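Local coordinates for tail protein, 43 kDa (PDB 3D37) that is of unknown function but probably serves as a baseplate hub component of a Mu-like phage tail, at residues 116-121 with 128-133; 154-159 with 164-169; 300-305 with 309-314. One frame throughout, in Å; residues are numbered along the deposited sequence.

Contact 1. Residues 116-121 with 128-133; sequences AAKKLA and KAVVLK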
loop_
_atom_site.group_PDB
_atom_site.type_symbol
_atom_site.label_atom_id
_atom_site.label_comp_id
_atom_site.label_asym_id
_atom_site.label_seq_id
_atom_site.Cartn_x
_atom_site.Cartn_y
_atom_site.Cartn_z
ATOM N N ALA A 116 -48.100 5.117 -25.853
ATOM C CA ALA A 116 -46.823 5.088 -26.591
ATOM C C ALA A 116 -45.681 4.342 -25.794
ATOM O O ALA A 116 -44.764 3.744 -26.412
ATOM C CB ALA A 116 -46.395 6.481 -26.952
ATOM N N ALA A 117 -45.750 4.337 -24.457
ATOM C CA ALA A 117 -44.747 3.570 -23.659
ATOM C C ALA A 117 -45.048 2.069 -23.736
ATOM O O ALA A 117 -44.124 1.259 -23.929
ATOM C CB ALA A 117 -44.712 4.034 -22.183
ATOM N N LYS A 118 -46.338 1.726 -23.560
ATOM C CA LYS A 118 -46.839 0.347 -23.652
ATOM C C LYS A 118 -46.418 -0.235 -24.988
ATOM O O LYS A 118 -45.946 -1.387 -25.055
ATOM C CB LYS A 118 -48.390 0.272 -23.504
ATOM C CG LYS A 118 -48.888 0.305 -22.049
ATOM C CD LYS A 118 -50.381 0.424 -21.912
ATOM C CE LYS A 118 -50.825 0.292 -20.438
ATOM N NZ LYS A 118 -52.337 0.550 -20.334
ATOM N N LYS A 119 -46.551 0.570 -26.034
ATOM C CA LYS A 119 -46.230 0.119 -27.388
ATOM C C LYS A 119 -44.789 -0.264 -27.448
ATOM O O LYS A 119 -44.477 -1.396 -27.749
ATOM C CB LYS A 119 -46.553 1.183 -28.461
ATOM C CG LYS A 119 -46.189 0.759 -29.908
ATOM C CD LYS A 119 -47.227 -0.277 -30.485
ATOM C CE LYS A 119 -46.585 -1.416 -31.363
ATOM N NZ LYS A 119 -46.471 -1.090 -32.835
ATOM N N LEU A 120 -43.920 0.670 -27.108
ATOM C CA LEU A 120 -42.441 0.498 -27.216
ATOM C C LEU A 120 -41.846 -0.615 -26.370
ATOM O O LEU A 120 -40.793 -1.149 -26.704
ATOM C CB LEU A 120 -41.734 1.804 -26.877
ATOM C CG LEU A 120 -41.933 3.030 -27.765
ATOM C CD1 LEU A 120 -41.675 4.317 -26.928
ATOM C CD2 LEU A 120 -41.019 2.956 -28.979
ATOM N N ALA A 121 -42.492 -0.936 -25.253
ATOM C CA ALA A 121 -42.064 -2.033 -24.362
ATOM C C ALA A 121 -42.703 -3.399 -24.730
ATOM O O ALA A 121 -42.349 -4.426 -24.155
ATOM C CB ALA A 121 -42.423 -1.685 -22.938
ATOM N N LYS A 128 -43.537 -6.807 -17.711
ATOM C CA LYS A 128 -44.891 -7.330 -17.568
ATOM C C LYS A 128 -45.966 -6.293 -17.222
ATOM O O LYS A 128 -47.149 -6.637 -17.230
ATOM C CB LYS A 128 -44.917 -8.433 -16.513
ATOM C CG LYS A 128 -44.302 -9.753 -16.930
ATOM C CD LYS A 128 -44.166 -10.676 -15.733
ATOM C CE LYS A 128 -43.561 -12.038 -16.137
ATOM N NZ LYS A 128 -42.920 -12.786 -14.974
ATOM N N ALA A 129 -45.580 -5.050 -16.910
ATOM C CA ALA A 129 -46.537 -3.939 -16.792
ATOM C C ALA A 129 -45.864 -2.629 -17.120
ATOM O O ALA A 129 -44.661 -2.453 -16.864
ATOM C CB ALA A 129 -47.150 -3.860 -15.403
ATOM N N VAL A 130 -46.643 -1.720 -17.716
ATOM C CA VAL A 130 -46.227 -0.337 -17.932
ATOM C C VAL A 130 -47.219 0.582 -17.186
ATOM O O VAL A 130 -48.431 0.476 -17.357
ATOM C CB VAL A 130 -46.160 -0.003 -19.421
ATOM C CG1 VAL A 130 -45.505 1.350 -19.652
ATOM C CG2 VAL A 130 -45.427 -1.116 -20.159
ATOM N N VAL A 131 -46.685 1.486 -16.385
ATOM C CA VAL A 131 -47.459 2.302 -15.471
ATOM C C VAL A 131 -47.061 3.759 -15.717
ATOM O O VAL A 131 -45.953 4.049 -16.238
ATOM C CB VAL A 131 -47.218 1.814 -14.001
ATOM C CG1 VAL A 131 -47.422 2.916 -12.953
ATOM C CG2 VAL A 131 -48.128 0.611 -13.684
ATOM N N LEU A 132 -47.998 4.669 -15.426
ATOM C CA LEU A 132 -47.761 6.110 -15.563
ATOM C C LEU A 132 -47.665 6.594 -14.133
ATOM O O LEU A 132 -48.491 6.252 -13.274
ATOM C CB LEU A 132 -48.842 6.838 -16.400
ATOM C CG LEU A 132 -48.741 8.358 -16.686
ATOM C CD1 LEU A 132 -47.764 8.709 -17.781
ATOM C CD2 LEU A 132 -50.133 8.972 -17.012
ATOM N N LYS A 133 -46.588 7.316 -13.858
ATOM C CA LYS A 133 -46.336 7.812 -12.506
ATOM C C LYS A 133 -46.471 9.344 -12.576
ATOM O O LYS A 133 -45.507 10.116 -12.425
ATOM C CB LYS A 133 -44.959 7.315 -12.033
ATOM C CG LYS A 133 -44.959 6.607 -10.707
ATOM C CD LYS A 133 -45.700 5.294 -10.749
ATOM C CE LYS A 133 -45.769 4.681 -9.375
ATOM N NZ LYS A 133 -44.422 4.204 -8.944
#

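Contact 2. Residues 154-159 with 164-169; sequences ALTHIA and LHPWLE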
loop_
_atom_site.group_PDB
_atom_site.type_symbol
_atom_site.label_atom_id
_atom_site.label_comp_id
_atom_site.label_asym_id
_atom_site.label_seq_id
_atom_site.Cartn_x
_atom_site.Cartn_y
_atom_site.Cartn_z
ATOM N N ALA A 154 -35.798 6.699 -27.480
ATOM C CA ALA A 154 -37.087 7.069 -27.985
ATOM C C ALA A 154 -38.049 7.281 -26.840
ATOM O O ALA A 154 -38.893 8.187 -26.853
ATOM C CB ALA A 154 -37.642 5.952 -28.951
ATOM N N LEU A 155 -37.938 6.424 -25.844
ATOM C CA LEU A 155 -38.818 6.509 -24.720
ATOM C C LEU A 155 -38.530 7.801 -23.888
ATOM O O LEU A 155 -39.455 8.419 -23.332
ATOM C CB LEU A 155 -38.598 5.266 -23.869
ATOM C CG LEU A 155 -39.601 4.737 -22.880
ATOM C CD1 LEU A 155 -40.950 4.592 -23.504
ATOM C CD2 LEU A 155 -39.030 3.393 -22.489
ATOM N N THR A 156 -37.258 8.177 -23.832
ATOM C CA THR A 156 -36.805 9.328 -23.058
ATOM C C THR A 156 -37.331 10.615 -23.730
ATOM O O THR A 156 -37.990 11.443 -23.092
ATOM C CB THR A 156 -35.260 9.334 -22.942
ATOM O OG1 THR A 156 -34.809 8.134 -22.281
ATOM C CG2 THR A 156 -34.752 10.588 -22.181
ATOM N N HIS A 157 -37.119 10.694 -25.042
ATOM C CA HIS A 157 -37.672 11.753 -25.932
ATOM C C HIS A 157 -39.175 11.956 -25.702
ATOM O O HIS A 157 -39.640 13.005 -25.260
ATOM C CB HIS A 157 -37.389 11.330 -27.362
ATOM C CG HIS A 157 -37.141 12.463 -28.317
ATOM N ND1 HIS A 157 -35.874 12.952 -28.579
ATOM C CD2 HIS A 157 -37.991 13.179 -29.093
ATOM C CE1 HIS A 157 -35.966 13.934 -29.466
ATOM N NE2 HIS A 157 -37.241 14.087 -29.802
ATOM N N ILE A 158 -39.938 10.914 -25.944
ATOM C CA ILE A 158 -41.357 10.939 -25.745
ATOM C C ILE A 158 -41.750 11.409 -24.337
ATOM O O ILE A 158 -42.592 12.319 -24.147
ATOM C CB ILE A 158 -41.933 9.517 -26.012
ATOM C CG1 ILE A 158 -41.848 9.172 -27.506
ATOM C CG2 ILE A 158 -43.341 9.436 -25.549
ATOM C CD1 ILE A 158 -41.823 7.654 -27.781
ATOM N N ALA A 159 -41.157 10.753 -23.351
ATOM C CA ALA A 159 -41.432 11.023 -21.943
ATOM C C ALA A 159 -41.110 12.484 -21.612
ATOM O O ALA A 159 -41.916 13.166 -20.972
ATOM C CB ALA A 159 -40.562 10.028 -21.011
ATOM N N LEU A 164 -41.819 14.275 -18.475
ATOM C CA LEU A 164 -41.725 13.008 -17.749
ATOM C C LEU A 164 -40.397 12.309 -18.057
ATOM O O LEU A 164 -39.560 12.824 -18.797
ATOM C CB LEU A 164 -42.955 12.123 -18.020
ATOM C CG LEU A 164 -44.357 12.719 -17.733
ATOM C CD1 LEU A 164 -45.539 11.685 -17.919
ATOM C CD2 LEU A 164 -44.414 13.306 -16.333
ATOM N N HIS A 165 -40.177 11.156 -17.424
ATOM C CA HIS A 165 -38.976 10.382 -17.668
ATOM C C HIS A 165 -39.279 8.904 -17.457
ATOM O O HIS A 165 -40.076 8.571 -16.583
ATOM C CB HIS A 165 -37.852 10.860 -16.675
ATOM C CG HIS A 165 -36.487 10.422 -17.067
ATOM N ND1 HIS A 165 -35.723 11.106 -17.985
ATOM C CD2 HIS A 165 -35.742 9.360 -16.677
ATOM C CE1 HIS A 165 -34.584 10.471 -18.176
ATOM N NE2 HIS A 165 -34.561 9.415 -17.378
ATOM N N PRO A 166 -38.609 8.005 -18.206
ATOM C CA PRO A 166 -38.784 6.578 -17.985
ATOM C C PRO A 166 -37.835 5.972 -16.943
ATOM O O PRO A 166 -36.683 6.384 -16.863
ATOM C CB PRO A 166 -38.440 5.979 -19.346
ATOM C CG PRO A 166 -37.400 6.855 -19.867
ATOM C CD PRO A 166 -37.679 8.253 -19.317
ATOM N N TRP A 167 -38.322 4.989 -16.181
ATOM C CA TRP A 167 -37.425 4.099 -15.440
ATOM C C TRP A 167 -38.075 2.781 -15.213
ATOM O O TRP A 167 -39.289 2.687 -15.281
ATOM C CB TRP A 167 -37.009 4.703 -14.093
ATOM C CG TRP A 167 -38.130 4.940 -13.117
ATOM C CD1 TRP A 167 -38.553 4.099 -12.157
ATOM C CD2 TRP A 167 -38.944 6.126 -12.994
ATOM N NE1 TRP A 167 -39.595 4.659 -11.453
ATOM C CE2 TRP A 167 -39.833 5.909 -11.941
ATOM C CE3 TRP A 167 -38.995 7.339 -13.683
ATOM C CZ2 TRP A 167 -40.727 6.863 -11.529
ATOM C CZ3 TRP A 167 -39.842 8.270 -13.286
ATOM C CH2 TRP A 167 -40.718 8.052 -12.231
ATOM N N LEU A 168 -37.249 1.786 -14.888
ATOM C CA LEU A 168 -37.708 0.524 -14.321
ATOM C C LEU A 168 -37.780 0.535 -12.812
ATOM O O LEU A 168 -36.870 1.000 -12.125
ATOM C CB LEU A 168 -36.797 -0.655 -14.758
ATOM C CG LEU A 168 -36.969 -1.198 -16.164
ATOM C CD1 LEU A 168 -38.330 -1.936 -16.313
ATOM C CD2 LEU A 168 -36.854 -0.041 -17.125
ATOM N N GLU A 169 -38.875 -0.033 -12.318
ATOM C CA GLU A 169 -39.080 -0.293 -10.925
ATOM C C GLU A 169 -38.498 -1.629 -10.540
ATOM O O GLU A 169 -38.223 -2.463 -11.388
ATOM C CB GLU A 169 -40.575 -0.286 -10.594
ATOM C CG GLU A 169 -41.217 1.034 -10.913
ATOM C CD GLU A 169 -42.023 1.606 -9.767
ATOM O OE1 GLU A 169 -43.239 1.291 -9.645
ATOM O OE2 GLU A 169 -41.443 2.420 -9.011
#

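Contact 3. Residues 300-305 with 309-314; sequences RVHVID and GIDAVF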
loop_
_atom_site.group_PDB
_atom_site.type_symbol
_atom_site.label_atom_id
_atom_site.label_comp_id
_atom_site.label_asym_id
_atom_site.label_seq_id
_atom_site.Cartn_x
_atom_site.Cartn_y
_atom_site.Cartn_z
ATOM N N ARG A 300 -37.729 11.252 -0.534
ATOM C CA ARG A 300 -37.218 12.550 -0.085
ATOM C C ARG A 300 -36.655 12.344 1.304
ATOM O O ARG A 300 -37.177 11.532 2.064
ATOM C CB ARG A 300 -38.292 13.616 -0.143
ATOM C CG ARG A 300 -38.677 13.911 -1.588
ATOM C CD ARG A 300 -39.943 14.644 -1.709
ATOM N NE ARG A 300 -39.898 16.039 -1.270
ATOM C CZ ARG A 300 -40.518 16.527 -0.206
ATOM N NH1 ARG A 300 -41.238 15.744 0.591
ATOM N NH2 ARG A 300 -40.416 17.822 0.074
ATOM N N VAL A 301 -35.528 13.010 1.585
ATOM C CA VAL A 301 -34.754 12.813 2.776
ATOM C C VAL A 301 -34.458 14.180 3.413
ATOM O O VAL A 301 -33.950 15.116 2.751
ATOM C CB VAL A 301 -33.409 12.022 2.497
ATOM C CG1 VAL A 301 -32.706 11.736 3.809
ATOM C CG2 VAL A 301 -33.668 10.714 1.735
ATOM N N HIS A 302 -34.858 14.322 4.674
ATOM C CA HIS A 302 -34.523 15.502 5.435
ATOM C C HIS A 302 -33.104 15.347 5.966
ATOM O O HIS A 302 -32.760 14.339 6.617
ATOM C CB HIS A 302 -35.547 15.689 6.572
ATOM C CG HIS A 302 -35.282 16.871 7.439
ATOM N ND1 HIS A 302 -35.605 16.894 8.775
ATOM C CD2 HIS A 302 -34.749 18.082 7.160
ATOM C CE1 HIS A 302 -35.306 18.078 9.277
ATOM N NE2 HIS A 302 -34.785 18.818 8.317
ATOM N N VAL A 303 -32.241 16.299 5.642
ATOM C CA VAL A 303 -30.833 16.248 6.094
ATOM C C VAL A 303 -30.499 17.400 7.025
ATOM O O VAL A 303 -30.809 18.557 6.713
ATOM C CB VAL A 303 -29.837 16.256 4.882
ATOM C CG1 VAL A 303 -28.346 16.247 5.352
ATOM C CG2 VAL A 303 -30.114 15.071 3.946
ATOM N N ILE A 304 -29.871 17.069 8.165
ATOM C CA ILE A 304 -29.358 18.076 9.107
ATOM C C ILE A 304 -27.844 17.945 9.323
ATOM O O ILE A 304 -27.311 16.883 9.674
ATOM C CB ILE A 304 -30.123 18.097 10.469
ATOM C CG1 ILE A 304 -31.621 18.237 10.234
ATOM C CG2 ILE A 304 -29.621 19.266 11.399
ATOM C CD1 ILE A 304 -32.441 17.828 11.471
ATOM N N ASP A 305 -27.148 19.038 9.079
ATOM C CA ASP A 305 -25.736 19.136 9.430
ATOM C C ASP A 305 -25.557 20.495 10.084
ATOM O O ASP A 305 -25.430 21.497 9.397
ATOM C CB ASP A 305 -24.876 19.011 8.175
ATOM C CG ASP A 305 -23.404 18.999 8.467
ATOM O OD1 ASP A 305 -22.997 19.433 9.571
ATOM O OD2 ASP A 305 -22.642 18.484 7.603
ATOM N N GLY A 309 -24.452 24.126 8.643
ATOM C CA GLY A 309 -25.647 24.945 8.497
ATOM C C GLY A 309 -26.675 24.388 7.544
ATOM O O GLY A 309 -27.483 25.125 7.034
ATOM N N ILE A 310 -26.662 23.085 7.268
ATOM C CA ILE A 310 -27.730 22.498 6.429
ATOM C C ILE A 310 -28.891 21.987 7.279
ATOM O O ILE A 310 -28.699 21.292 8.261
ATOM C CB ILE A 310 -27.227 21.324 5.569
ATOM C CG1 ILE A 310 -26.091 21.774 4.653
ATOM C CG2 ILE A 310 -28.385 20.683 4.744
ATOM C CD1 ILE A 310 -25.394 20.605 3.963
ATOM N N ASP A 311 -30.096 22.331 6.874
ATOM C CA ASP A 311 -31.314 21.743 7.408
ATOM C C ASP A 311 -32.359 21.908 6.312
ATOM O O ASP A 311 -32.974 22.950 6.194
ATOM C CB ASP A 311 -31.765 22.457 8.692
ATOM C CG ASP A 311 -33.024 21.847 9.279
ATOM O OD1 ASP A 311 -33.778 21.207 8.523
ATOM O OD2 ASP A 311 -33.271 22.004 10.488
ATOM N N ALA A 312 -32.518 20.875 5.481
ATOM C CA ALA A 312 -33.370 20.928 4.286
ATOM C C ALA A 312 -33.737 19.536 3.832
ATOM O O ALA A 312 -33.178 18.532 4.308
ATOM C CB ALA A 312 -32.634 21.669 3.162
ATOM N N VAL A 313 -34.703 19.481 2.932
ATOM C CA VAL A 313 -35.151 18.255 2.331
ATOM C C VAL A 313 -34.527 18.194 0.919
ATOM O O VAL A 313 -34.435 19.216 0.187
ATOM C CB VAL A 313 -36.702 18.154 2.230
ATOM C CG1 VAL A 313 -37.142 16.873 1.486
ATOM C CG2 VAL A 313 -37.344 18.244 3.608
ATOM N N PHE A 314 -34.066 16.995 0.597
ATOM C CA PHE A 314 -33.465 16.659 -0.670
ATOM C C PHE A 314 -34.189 15.451 -1.273
ATOM O O PHE A 314 -34.810 14.636 -0.563
ATOM C CB PHE A 314 -31.963 16.376 -0.518
ATOM C CG PHE A 314 -31.186 17.534 0.032
ATOM C CD1 PHE A 314 -30.667 18.505 -0.808
ATOM C CD2 PHE A 314 -31.004 17.673 1.402
ATOM C CE1 PHE A 314 -29.968 19.606 -0.295
ATOM C CE2 PHE A 314 -30.327 18.771 1.936
ATOM C CZ PHE A 314 -29.786 19.739 1.078
#

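Contact 1. Residues 116-121 with 128-133
The shortest polar bond here, Ala-121 N to Ala-117 O at 3.0 Å, lies within the helix and joins the two alanines that meet Val-130, one helical turn apart. No hydrogen bond crosses from helix to strand, so the contact rests on apolar packing. Val-130 is the only residue of 128-133 that takes part. Its two methyls fork over the helix surface. Val-130 CG1 lies anti to the backbone N (chi1 -170°) and meets Ala-117 CB at 3.8 Å. Val-130 CG2, the other branch, meets Ala-121 CB at 4.1 Å. Val-130 CG2 also lies 4.0 Å from Lys-118 CA, so the valine bears on the helix backbone too. Small alanine side chains allow this close approach.

Lys-118 closes one flank. Lys-118 CG comes within 3.8 Å of Val-130 CB, and the two side chains meet at a slant. Beyond CG the lysine chain is extended. Lys-118 CE passes 3.9 Å from Val-130 O, so the aliphatic chain runs on beside the strand backbone. The short helix and strand axes are 8.5 Å apart at closest and run at 148°, roughly antiparallel.

Both segments belong to the region related to the second domain of gp44-like baseplate hub proteins. Strand 130-133 is an outer strand of a three-stranded sheet and pairs in parallel with strand 174-177. Ala-117 and Ala-121 also reach that strand, at Val-176 and Leu-174. Ala-117 further touches Leu-155 of helix 151-161, which packs beside helix 113-121.

Contact 2. Residues 154-159 with 164-169
Pro-166 is the bump of this contact, and Leu-155, Thr-156 and Ala-159 form the hollow on the helix that receives it. The ring carbons are shared out along the helix. Pro-166 CB lies 3.9 Å from Leu-155 CG, and Pro-166 CG is 3.8 Å from Thr-156 OG1. Pro-166 CD fits against Ala-159 CB, also at 3.8 Å. The lack of bulk at Ala-159 lets the strand come close, and Ala-159 CB lies 3.7 Å from His-165 CA. The Thr-156 hydroxyl makes its hydrogen bond to Trp-152 O within the helix. Thr-156 CG2, anti to the backbone N, is turned instead to His-165 CE1, 4.0 Å away. The threonine and histidine side chains lie side by side and point the same way.

At the turn, Leu-164 N donates to Ala-159 O over 2.7 Å. The bond is bent, with 143° at the hydrogen, and the donor stands above the carbonyl plane. Leu-164 CB lies 3.3 Å from Ala-159 O.

After a short connection, strand 165-168 turns back against helix 151-161. This is alpha/beta packing, helix against the small mixed sheet of strands 130-133, 174-177 and 165-168, in the gp44-like second-domain region.

Contact 3. Residues 300-305 with 309-314
His-302 and Val-313 form a non-hydrogen-bonded pair in an antiparallel beta hairpin, made by strand 300-305 and the start of strand 310-324. Six backbone hydrogen bonds tie Val-301 to Phe-314, Val-303 to Ala-312 and Asp-305 to Ile-310. Gly-309 and Ile-310 both face Asp-305, a G1 beta bulge beside the turn.

Val-303 and Phe-314 pack on the face that looks to strand 278-285, with Val-303 CG2 3.7 Å from Phe-314 CD2. On the other face Val-313 CG1 lies over one side of the Arg-300 guanidinium, 3.7 Å from Arg-300 NH2. That NH2 is salt-bridged to Asp-338, and NH1 is hydrogen-bonded to Ser-183 O. Asp-305 OD2 forms a salt bridge with Lys-80 NZ of the second subunit.

The His-302 side chain crosses to the partner strand. His-302 CB lies 4.3 Å from Val-313 CG2. His-302 CG, anti to the backbone N (chi1 179°), lies 4.1 Å from Ala-312 O, and His-302 CD2 3.3 Å from it. His-302 ND1 is hydrogen-bonded to Thr-188 OG1. His-302 CE1 lies 3.6 Å from Asp-311 OD1. At the tip, His-302 NE2 donates to Asp-311 OD1 over 2.6 Å, nearly straight at 173°, on the syn side of the carboxylate but 34° out of its plane.

Contacts 1 and 2 are neighbours in one small helix-and-sheet unit, with centres about 9 Å apart. Their helices pack directly: Leu-120 CD1 meets Ile-158 CD1 at 3.4 Å. Leu-132 touches Leu-164 as well. A salt bridge, Lys-133 NZ to Glu-169 OE1 at 3.2 Å, joins the end of strand 130-133 to the residue that follows strand 165-168. Contact 3 stands apart in the C-terminal region. Its centre is about 34 Å from that of contact 1 and 28 Å from that of contact 2. Its nearest atoms are about 13 and 12 Å from theirs. Of the three, contact 3 alone is touched by another subunit of the assembly.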